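Local coordinates for SusD superfamily protein (Bacteroides vulgatus, PDB 3MYV), which probably binds polysaccharide at the outer membrane, as a member of the SusD family of saccharide-binding proteins, at residues G261-Y272 with L315-L325; P230-W238 with P291-L299. All blocks are in the same frame, centred on the assembly; numbering follows the deposited sequence.

Contact 1 (G261-Y272 with L315-L325). With NA (sodium ion), chain C.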
loop_
_atom_site.group_PDB
_atom_site.type_symbol
_atom_site.label_atom_id
_atom_site.label_comp_id
_atom_site.label_asym_id
_atom_site.label_seq_id
_atom_site.Cartn_x
_atom_site.Cartn_y
_atom_site.Cartn_z
ATOM N N GLY A 261 0.850 5.789 18.539
ATOM C CA GLY A 261 1.059 4.748 19.542
ATOM C C GLY A 261 -0.122 3.798 19.542
ATOM O O GLY A 261 -0.130 2.824 18.794
ATOM N N ARG A 262 -1.132 4.076 20.363
ATOM C CA ARG A 262 -2.247 3.153 20.453
ATOM C C ARG A 262 -3.124 3.190 19.195
ATOM O O ARG A 262 -3.923 2.274 19.000
ATOM C CB ARG A 262 -3.084 3.384 21.711
ATOM C CG ARG A 262 -2.400 2.974 22.976
ATOM C CD ARG A 262 -3.348 3.181 24.129
ATOM N NE ARG A 262 -2.943 2.518 25.346
ATOM C CZ ARG A 262 -3.371 2.821 26.572
ATOM N NH1 ARG A 262 -4.238 3.810 26.783
ATOM N NH2 ARG A 262 -2.943 2.107 27.602
ATOM N N ASP A 263 -3.000 4.216 18.334
ATOM C CA ASP A 263 -3.681 4.144 17.038
ATOM C C ASP A 263 -2.786 3.816 15.842
ATOM O O ASP A 263 -3.194 4.030 14.692
ATOM C CB ASP A 263 -4.646 5.321 16.763
ATOM C CG ASP A 263 -3.953 6.645 16.431
ATOM O OD1 ASP A 263 -2.741 6.826 16.619
ATOM O OD2 ASP A 263 -4.692 7.548 15.987
ATOM N N SER A 264 -1.581 3.313 16.125
ATOM C CA SER A 264 -0.723 2.674 15.106
ATOM C C SER A 264 -1.368 1.368 14.694
ATOM O O SER A 264 -2.020 0.716 15.520
ATOM C CB SER A 264 0.707 2.392 15.644
ATOM O OG SER A 264 0.725 1.375 16.641
ATOM N N TRP A 265 -1.184 0.991 13.426
ATOM C CA TRP A 265 -1.650 -0.302 12.899
ATOM C C TRP A 265 -1.237 -1.488 13.784
ATOM O O TRP A 265 -2.030 -2.402 14.011
ATOM C CB TRP A 265 -1.074 -0.481 11.492
ATOM C CG TRP A 265 -1.633 -1.607 10.622
ATOM C CD1 TRP A 265 -0.893 -2.473 9.881
ATOM C CD2 TRP A 265 -3.009 -1.921 10.350
ATOM N NE1 TRP A 265 -1.708 -3.311 9.164
ATOM C CE2 TRP A 265 -3.012 -2.981 9.411
ATOM C CE3 TRP A 265 -4.235 -1.394 10.769
ATOM C CZ2 TRP A 265 -4.178 -3.547 8.935
ATOM C CZ3 TRP A 265 -5.405 -1.958 10.277
ATOM C CH2 TRP A 265 -5.369 -3.017 9.374
ATOM N N GLY A 266 -0.007 -1.453 14.295
ATOM C CA GLY A 266 0.486 -2.481 15.198
ATOM C C GLY A 266 -0.327 -2.668 16.466
ATOM O O GLY A 266 -0.531 -3.786 16.917
ATOM N N TYR A 267 -0.823 -1.582 17.029
ATOM C CA TYR A 267 -1.638 -1.660 18.231
ATOM C C TYR A 267 -3.094 -1.948 17.928
ATOM O O TYR A 267 -3.751 -2.690 18.663
ATOM C CB TYR A 267 -1.480 -0.383 19.052
ATOM C CG TYR A 267 -1.890 -0.477 20.493
ATOM C CD1 TYR A 267 -3.208 -0.257 20.884
ATOM C CD2 TYR A 267 -0.950 -0.709 21.498
ATOM C CE1 TYR A 267 -3.583 -0.285 22.235
ATOM C CE2 TYR A 267 -1.318 -0.756 22.820
ATOM C CZ TYR A 267 -2.644 -0.537 23.204
ATOM O OH TYR A 267 -2.995 -0.552 24.564
ATOM N N LEU A 268 -3.584 -1.441 16.801
ATOM C CA LEU A 268 -4.976 -1.713 16.403
ATOM C C LEU A 268 -5.231 -3.179 16.087
ATOM O O LEU A 268 -6.284 -3.706 16.430
ATOM C CB LEU A 268 -5.347 -0.866 15.194
ATOM C CG LEU A 268 -5.308 0.647 15.373
ATOM C CD1 LEU A 268 -5.591 1.274 13.987
ATOM C CD2 LEU A 268 -6.311 1.101 16.404
ATOM N N LEU A 269 -4.295 -3.842 15.406
ATOM C CA LEU A 269 -4.486 -5.246 15.006
ATOM C C LEU A 269 -4.256 -6.220 16.172
ATOM O O LEU A 269 -4.616 -7.385 16.101
ATOM C CB LEU A 269 -3.553 -5.637 13.861
ATOM C CG LEU A 269 -3.899 -5.175 12.438
ATOM C CD1 LEU A 269 -3.057 -5.943 11.454
ATOM C CD2 LEU A 269 -5.379 -5.366 12.115
ATOM N N ASN A 270 -3.579 -5.761 17.199
ATOM C CA ASN A 270 -3.161 -6.661 18.278
ATOM C C ASN A 270 -4.316 -6.979 19.230
ATOM O O ASN A 270 -5.019 -6.086 19.709
ATOM C CB ASN A 270 -1.994 -6.034 19.038
ATOM C CG ASN A 270 -1.258 -7.010 19.870
ATOM O OD1 ASN A 270 -1.722 -7.413 20.947
ATOM N ND2 ASN A 270 -0.039 -7.374 19.423
ATOM N N TRP A 271 -4.467 -8.261 19.534
ATOM C CA TRP A 271 -5.537 -8.748 20.400
ATOM C C TRP A 271 -5.480 -8.059 21.766
ATOM O O TRP A 271 -6.516 -7.741 22.356
ATOM C CB TRP A 271 -5.407 -10.269 20.579
ATOM C CG TRP A 271 -6.409 -10.874 21.505
ATOM C CD1 TRP A 271 -6.295 -11.030 22.851
ATOM C CD2 TRP A 271 -7.701 -11.371 21.148
ATOM N NE1 TRP A 271 -7.431 -11.586 23.358
ATOM C CE2 TRP A 271 -8.311 -11.820 22.333
ATOM C CE3 TRP A 271 -8.405 -11.482 19.931
ATOM C CZ2 TRP A 271 -9.591 -12.372 22.352
ATOM C CZ3 TRP A 271 -9.675 -12.039 19.947
ATOM C CH2 TRP A 271 -10.254 -12.476 21.148
ATOM N N TYR A 272 -4.251 -7.837 22.228
ATOM C CA TYR A 272 -3.982 -7.233 23.540
ATOM C C TYR A 272 -3.955 -5.702 23.524
ATOM O O TYR A 272 -3.795 -5.077 24.581
ATOM C CB TYR A 272 -2.671 -7.777 24.076
ATOM C CG TYR A 272 -2.747 -9.278 24.181
ATOM C CD1 TYR A 272 -3.432 -9.878 25.230
ATOM C CD2 TYR A 272 -2.210 -10.084 23.181
ATOM C CE1 TYR A 272 -3.577 -11.264 25.303
ATOM C CE2 TYR A 272 -2.317 -11.471 23.241
ATOM C CZ TYR A 272 -2.993 -12.054 24.303
ATOM O OH TYR A 272 -3.114 -13.414 24.338
ATOM N N LEU A 315 2.784 -7.573 13.192
ATOM C CA LEU A 315 3.552 -6.480 13.742
ATOM C C LEU A 315 3.924 -6.875 15.168
ATOM O O LEU A 315 3.140 -6.716 16.131
ATOM C CB LEU A 315 2.738 -5.169 13.670
ATOM C CG LEU A 315 2.411 -4.749 12.214
ATOM C CD1 LEU A 315 1.002 -5.254 11.725
ATOM C CD2 LEU A 315 2.473 -3.260 12.051
ATOM N N ARG A 316 5.128 -7.416 15.292
ATOM C CA ARG A 316 5.475 -8.213 16.456
ATOM C C ARG A 316 6.331 -7.397 17.437
ATOM O O ARG A 316 7.376 -6.873 17.076
ATOM C CB ARG A 316 6.217 -9.486 16.009
ATOM C CG ARG A 316 5.392 -10.386 15.070
ATOM C CD ARG A 316 6.146 -11.659 14.630
ATOM N NE ARG A 316 6.250 -12.663 15.689
ATOM C CZ ARG A 316 5.336 -13.598 15.949
ATOM N NH1 ARG A 316 4.201 -13.685 15.234
ATOM N NH2 ARG A 316 5.566 -14.481 16.930
ATOM N N GLY A 317 5.893 -7.319 18.681
ATOM C CA GLY A 317 6.666 -6.657 19.720
ATOM C C GLY A 317 7.566 -7.677 20.383
ATOM O O GLY A 317 7.678 -8.798 19.914
ATOM N N THR A 318 8.200 -7.282 21.478
ATOM C CA THR A 318 9.061 -8.183 22.249
ATOM C C THR A 318 8.312 -9.103 23.206
ATOM O O THR A 318 8.902 -10.055 23.699
ATOM C CB THR A 318 10.088 -7.388 23.050
ATOM O OG1 THR A 318 9.398 -6.544 23.979
ATOM C CG2 THR A 318 10.934 -6.518 22.116
ATOM N N ASP A 319 7.029 -8.828 23.472
ATOM C CA ASP A 319 6.199 -9.645 24.365
ATOM C C ASP A 319 4.860 -10.004 23.706
ATOM O O ASP A 319 4.102 -9.092 23.299
ATOM C CB ASP A 319 5.951 -8.867 25.675
ATOM C CG ASP A 319 5.143 -9.679 26.721
ATOM O OD1 ASP A 319 5.308 -10.914 26.777
ATOM O OD2 ASP A 319 4.356 -9.084 27.514
ATOM N N LEU A 320 4.559 -11.309 23.579
ATOM C CA LEU A 320 3.298 -11.753 22.921
ATOM C C LEU A 320 2.080 -11.005 23.452
ATOM O O LEU A 320 1.222 -10.557 22.662
ATOM C CB LEU A 320 3.052 -13.279 23.070
ATOM C CG LEU A 320 1.672 -13.848 22.596
ATOM C CD1 LEU A 320 1.419 -13.702 21.081
ATOM C CD2 LEU A 320 1.468 -15.331 23.014
ATOM N N LYS A 321 1.991 -10.864 24.777
ATOM C CA LYS A 321 0.760 -10.336 25.388
ATOM C C LYS A 321 0.779 -8.853 25.794
ATOM O O LYS A 321 -0.073 -8.397 26.578
ATOM C CB LYS A 321 0.284 -11.255 26.509
ATOM C CG LYS A 321 0.185 -12.740 26.024
ATOM C CD LYS A 321 -0.855 -13.554 26.779
ATOM C CE LYS A 321 -0.864 -15.045 26.333
ATOM N NZ LYS A 321 -1.910 -15.817 27.081
ATOM N N THR A 322 1.718 -8.103 25.211
ATOM C CA THR A 322 1.720 -6.650 25.261
ATOM C C THR A 322 1.692 -6.122 23.828
ATOM O O THR A 322 2.547 -6.480 23.030
ATOM C CB THR A 322 2.979 -6.130 26.000
ATOM O OG1 THR A 322 2.996 -6.691 27.307
ATOM C CG2 THR A 322 2.984 -4.604 26.099
ATOM N N ALA A 323 0.692 -5.311 23.491
ATOM C CA ALA A 323 0.578 -4.740 22.151
ATOM C C ALA A 323 1.642 -3.673 21.989
ATOM O O ALA A 323 1.814 -2.854 22.877
ATOM C CB ALA A 323 -0.805 -4.158 21.898
ATOM N N PRO A 324 2.353 -3.681 20.860
ATOM C CA PRO A 324 3.446 -2.733 20.630
ATOM C C PRO A 324 2.995 -1.320 20.195
ATOM O O PRO A 324 2.054 -1.159 19.420
ATOM C CB PRO A 324 4.229 -3.413 19.497
ATOM C CG PRO A 324 3.169 -4.062 18.692
ATOM C CD PRO A 324 2.137 -4.549 19.684
ATOM N N LEU A 325 3.700 -0.306 20.667
ATOM C CA LEU A 325 3.441 1.092 20.269
ATOM C C LEU A 325 4.347 1.561 19.118
ATOM O O LEU A 325 4.117 2.631 18.529
ATOM C CB LEU A 325 3.636 2.016 21.487
ATOM C CG LEU A 325 2.715 1.769 22.691
ATOM C CD1 LEU A 325 3.157 2.528 23.936
ATOM C CD2 LEU A 325 1.281 2.121 22.368
HETATM NA NA NA C . 4.797 5.003 18.268
HETATM O O HOH W 1 2.761 -0.480 16.899
HETATM O O HOH W 2 0.638 -6.220 16.662
HETATM O O HOH W 3 1.839 -8.649 21.281
HETATM O O HOH W 4 -4.293 -14.452 26.482
HETATM O O HOH W 5 4.180 5.516 20.584
#
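Y267 and N270 both turn their CG anti to the backbone N (chi1 -161° and -163°), which brings both groups to A323. The A323 methyl CB lies 3.5 Å from Y267 CD2 and equally near N270 OD1. The edge of the Y267 ring faces P324 O, and R262 CG lies over one ring face. The carboxamide of N270 is held from two ends. Its OD1 accepts from Y272 N in an Asx turn. N270 ND2 donates to two waters. One, 3.1 Å from N270 ND2, donates in turn to G266 O and L315 O. A further water donates to S264 OG, the N-cap of helix 265-268, and to P324 O. L315 packs CD1 at 3.8 Å from W265 CD1, the two side chains crossing at about a right angle. At the far end, the Y272 ring is sandwiched. W271 CD1 sits over one face and K321 CA over the other, in a CH-pi contact 3.8 Å from the ring centroid. One water joins Y272 OH to K321 NZ. L325 O binds the sodium ion at 2.5 Å, together with N254, S255, D258, P260 and a water. The polar links between the two segments therefore run through waters, between apolar patches, and the ion ties L325 to the loop N254-P260 that leads into G261.

Contact 2 (P230-W238 with P291-L299). With EDO (1,2-ethanediol), chain H.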
loop_
_atom_site.group_PDB
_atom_site.type_symbol
_atom_site.label_atom_id
_atom_site.label_comp_id
_atom_site.label_asym_id
_atom_site.label_seq_id
_atom_site.Cartn_x
_atom_site.Cartn_y
_atom_site.Cartn_z
ATOM N N PRO A 230 14.727 -15.871 4.576
ATOM C CA PRO A 230 14.600 -17.333 4.524
ATOM C C PRO A 230 13.442 -17.821 5.373
ATOM O O PRO A 230 13.027 -17.136 6.333
ATOM C CB PRO A 230 15.911 -17.846 5.137
ATOM C CG PRO A 230 16.796 -16.700 5.241
ATOM C CD PRO A 230 16.023 -15.435 5.116
ATOM N N HIS A 231 12.943 -18.999 5.006
ATOM C CA HIS A 231 11.848 -19.679 5.689
ATOM C C HIS A 231 12.015 -19.611 7.233
ATOM O O HIS A 231 11.105 -19.204 7.960
ATOM C CB HIS A 231 11.813 -21.129 5.217
ATOM C CG HIS A 231 10.744 -21.955 5.863
ATOM N ND1 HIS A 231 9.455 -21.999 5.392
ATOM C CD2 HIS A 231 10.784 -22.780 6.936
ATOM C CE1 HIS A 231 8.742 -22.823 6.142
ATOM N NE2 HIS A 231 9.524 -23.301 7.094
ATOM N N GLU A 232 13.198 -19.993 7.698
ATOM C CA GLU A 232 13.481 -20.136 9.145
ATOM C C GLU A 232 13.604 -18.807 9.871
ATOM O O GLU A 232 13.577 -18.782 11.090
ATOM C CB GLU A 232 14.775 -20.914 9.432
ATOM C CG GLU A 232 15.219 -21.858 8.381
ATOM C CD GLU A 232 15.892 -21.145 7.200
ATOM O OE1 GLU A 232 16.987 -20.524 7.359
ATOM O OE2 GLU A 232 15.298 -21.225 6.112
ATOM N N LYS A 233 13.764 -17.716 9.122
ATOM C CA LYS A 233 13.919 -16.394 9.698
ATOM C C LYS A 233 12.730 -15.471 9.417
ATOM O O LYS A 233 12.766 -14.286 9.751
ATOM C CB LYS A 233 15.157 -15.739 9.105
ATOM C CG LYS A 233 16.401 -16.582 9.194
ATOM C CD LYS A 233 17.022 -16.501 10.549
ATOM C CE LYS A 233 18.430 -17.083 10.510
ATOM N NZ LYS A 233 18.892 -17.396 11.888
ATOM N N TYR A 234 11.714 -15.986 8.750
ATOM C CA TYR A 234 10.566 -15.169 8.310
ATOM C C TYR A 234 9.783 -14.538 9.472
ATOM O O TYR A 234 9.542 -13.323 9.485
ATOM C CB TYR A 234 9.633 -16.024 7.444
ATOM C CG TYR A 234 8.519 -15.266 6.773
ATOM C CD1 TYR A 234 8.717 -14.613 5.572
ATOM C CD2 TYR A 234 7.247 -15.206 7.354
ATOM C CE1 TYR A 234 7.670 -13.959 4.948
ATOM C CE2 TYR A 234 6.221 -14.537 6.752
ATOM C CZ TYR A 234 6.438 -13.905 5.558
ATOM O OH TYR A 234 5.404 -13.251 4.945
ATOM N N VAL A 235 9.399 -15.342 10.462
ATOM C CA VAL A 235 8.630 -14.788 11.583
ATOM C C VAL A 235 9.440 -13.718 12.312
ATOM O O VAL A 235 8.931 -12.613 12.598
ATOM C CB VAL A 235 8.147 -15.884 12.549
ATOM C CG1 VAL A 235 7.535 -15.256 13.805
ATOM C CG2 VAL A 235 7.145 -16.771 11.860
ATOM N N ALA A 236 10.706 -14.019 12.599
ATOM C CA ALA A 236 11.581 -13.044 13.294
ATOM C C ALA A 236 11.788 -11.744 12.512
ATOM O O ALA A 236 12.141 -10.691 13.095
ATOM C CB ALA A 236 12.961 -13.687 13.651
ATOM N N ALA A 237 11.595 -11.795 11.192
ATOM C CA ALA A 237 11.786 -10.627 10.331
ATOM C C ALA A 237 10.705 -9.561 10.541
ATOM O O ALA A 237 10.880 -8.400 10.144
ATOM C CB ALA A 237 11.848 -11.053 8.836
ATOM N N TRP A 238 9.608 -9.959 11.188
ATOM C CA TRP A 238 8.488 -9.055 11.483
ATOM C C TRP A 238 8.549 -8.423 12.857
ATOM O O TRP A 238 7.608 -7.722 13.254
ATOM C CB TRP A 238 7.140 -9.784 11.276
ATOM C CG TRP A 238 6.921 -10.087 9.855
ATOM C CD1 TRP A 238 7.138 -11.281 9.222
ATOM C CD2 TRP A 238 6.529 -9.159 8.835
ATOM N NE1 TRP A 238 6.863 -11.152 7.877
ATOM C CE2 TRP A 238 6.497 -9.861 7.621
ATOM C CE3 TRP A 238 6.169 -7.802 8.842
ATOM C CZ2 TRP A 238 6.143 -9.250 6.422
ATOM C CZ3 TRP A 238 5.828 -7.205 7.656
ATOM C CH2 TRP A 238 5.811 -7.922 6.466
ATOM N N PRO A 291 0.315 -26.549 7.489
ATOM C CA PRO A 291 1.051 -26.135 8.676
ATOM C C PRO A 291 2.543 -25.944 8.429
ATOM O O PRO A 291 3.204 -25.281 9.207
ATOM C CB PRO A 291 0.814 -27.282 9.683
ATOM C CG PRO A 291 0.326 -28.438 8.881
ATOM C CD PRO A 291 -0.330 -27.869 7.658
ATOM N N GLY A 292 3.052 -26.503 7.344
ATOM C CA GLY A 292 4.425 -26.299 6.962
ATOM C C GLY A 292 4.707 -24.917 6.384
ATOM O O GLY A 292 5.865 -24.587 6.171
ATOM N N ASP A 293 3.668 -24.123 6.118
ATOM C CA ASP A 293 3.886 -22.780 5.561
ATOM C C ASP A 293 4.070 -21.807 6.707
ATOM O O ASP A 293 3.158 -21.648 7.530
ATOM C CB ASP A 293 2.724 -22.350 4.667
ATOM C CG ASP A 293 3.058 -21.130 3.836
ATOM O OD1 ASP A 293 3.510 -20.125 4.413
ATOM O OD2 ASP A 293 2.854 -21.155 2.599
ATOM N N VAL A 294 5.238 -21.161 6.749
ATOM C CA VAL A 294 5.615 -20.250 7.838
ATOM C C VAL A 294 4.696 -19.029 7.996
ATOM O O VAL A 294 4.670 -18.402 9.047
ATOM C CB VAL A 294 7.101 -19.760 7.684
ATOM C CG1 VAL A 294 7.244 -18.672 6.612
ATOM C CG2 VAL A 294 7.640 -19.241 8.998
ATOM N N ARG A 295 3.978 -18.651 6.947
ATOM C CA ARG A 295 3.103 -17.496 7.050
ATOM C C ARG A 295 1.958 -17.710 8.037
ATOM O O ARG A 295 1.487 -16.749 8.649
ATOM C CB ARG A 295 2.647 -17.053 5.657
ATOM C CG ARG A 295 3.862 -16.475 4.912
ATOM C CD ARG A 295 3.686 -16.359 3.426
ATOM N NE ARG A 295 3.493 -17.641 2.755
ATOM C CZ ARG A 295 3.407 -17.766 1.423
ATOM N NH1 ARG A 295 3.524 -16.693 0.639
ATOM N NH2 ARG A 295 3.225 -18.947 0.873
ATOM N N GLY A 296 1.540 -18.967 8.212
ATOM C CA GLY A 296 0.559 -19.342 9.229
ATOM C C GLY A 296 1.021 -19.166 10.654
ATOM O O GLY A 296 0.200 -19.030 11.537
ATOM N N HIS A 297 2.334 -19.138 10.870
ATOM C CA HIS A 297 2.877 -18.947 12.202
ATOM C C HIS A 297 2.705 -17.524 12.719
ATOM O O HIS A 297 2.960 -17.266 13.905
ATOM C CB HIS A 297 4.363 -19.331 12.249
ATOM C CG HIS A 297 4.655 -20.704 11.730
ATOM N ND1 HIS A 297 5.940 -21.169 11.564
ATOM C CD2 HIS A 297 3.834 -21.705 11.325
ATOM C CE1 HIS A 297 5.902 -22.407 11.101
ATOM N NE2 HIS A 297 4.636 -22.757 10.946
ATOM N N LEU A 298 2.287 -16.607 11.842
ATOM C CA LEU A 298 1.901 -15.253 12.246
ATOM C C LEU A 298 0.457 -15.171 12.760
ATOM O O LEU A 298 0.025 -14.117 13.169
ATOM C CB LEU A 298 2.078 -14.267 11.066
ATOM C CG LEU A 298 3.481 -14.113 10.461
ATOM C CD1 LEU A 298 3.485 -13.039 9.375
ATOM C CD2 LEU A 298 4.521 -13.755 11.555
ATOM N N LEU A 299 -0.298 -16.262 12.723
ATOM C CA LEU A 299 -1.667 -16.236 13.223
ATOM C C LEU A 299 -1.716 -16.674 14.663
ATOM O O LEU A 299 -1.030 -17.613 15.036
ATOM C CB LEU A 299 -2.558 -17.155 12.398
ATOM C CG LEU A 299 -2.694 -16.848 10.914
ATOM C CD1 LEU A 299 -3.676 -17.851 10.240
ATOM C CD2 LEU A 299 -3.121 -15.391 10.710
HETATM C C1 EDO H . 9.293 -6.819 6.201
HETATM O O1 EDO H . 10.492 -6.120 5.855
HETATM C C2 EDO H . 9.437 -7.494 7.566
HETATM O O2 EDO H . 9.579 -6.496 8.568
#
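D293 OD1 accepts two bonds from R295, whose CG packs 3.6 Å from Y234 CE2. R295 NE reaches the syn lone pair of D293 OD1 at 3.0 Å, and R295 N takes the anti one, closing an Asx turn. R295 NH2 meets D293 OD2 at 2.8 Å, nearly straight (173°). This side-on grip fixes the guanidinium, its plane 83° from the Y234 ring. E386 and E390 lie on helix 380-391, and E390 also takes the Y234 OH. Y234 holds CG anti to its backbone N (chi1 -172°), which turns the ring to R295 CG and V294 CG1. V235 CG2 packs on H297 CB and L298 CD2. G292 O meets the H231 ring at its edge, 3.4 Å from H231 CE1. L298 CD1 lies over one face of W238, a bound 1,2-ethanediol over the other. W238 NE1 lies 3.5 Å above one face of the Y234 ring, toward its rim. With an alanine in place of W238 the indole is gone, and L298 CD1 and that Y234 face would probably be left facing a gap. Mainly apolar packing thus joins the loop after helix 206-223 to the 3-10 segment 294-298, while the R295 guanidinium is paired with the carboxylates of D293, E386 and E390.

Along the chain the four segments come in the order 230-238, 261-272, 291-299, 315-325. Contact 2 closes a loop from 230-238 to 291-299. Contact 1 closes one from 261-272 to 315-325. The two loops overlap, so the contacts cross and neither nests in the other. Contact 1 joins the short helix 265-268 to the loop between strands 307-312 and 329-333, whose L325 completes the sodium site with the loop before G261. Contact 2 joins the loop after helix 206-223 to the 3-10 turn before strand 299-304. Their centres are about 18 Å apart, yet they touch. R316 N lies 3.2 Å from W238 O, a probable hydrogen bond, and the R316 side chain packs on V235 and L298.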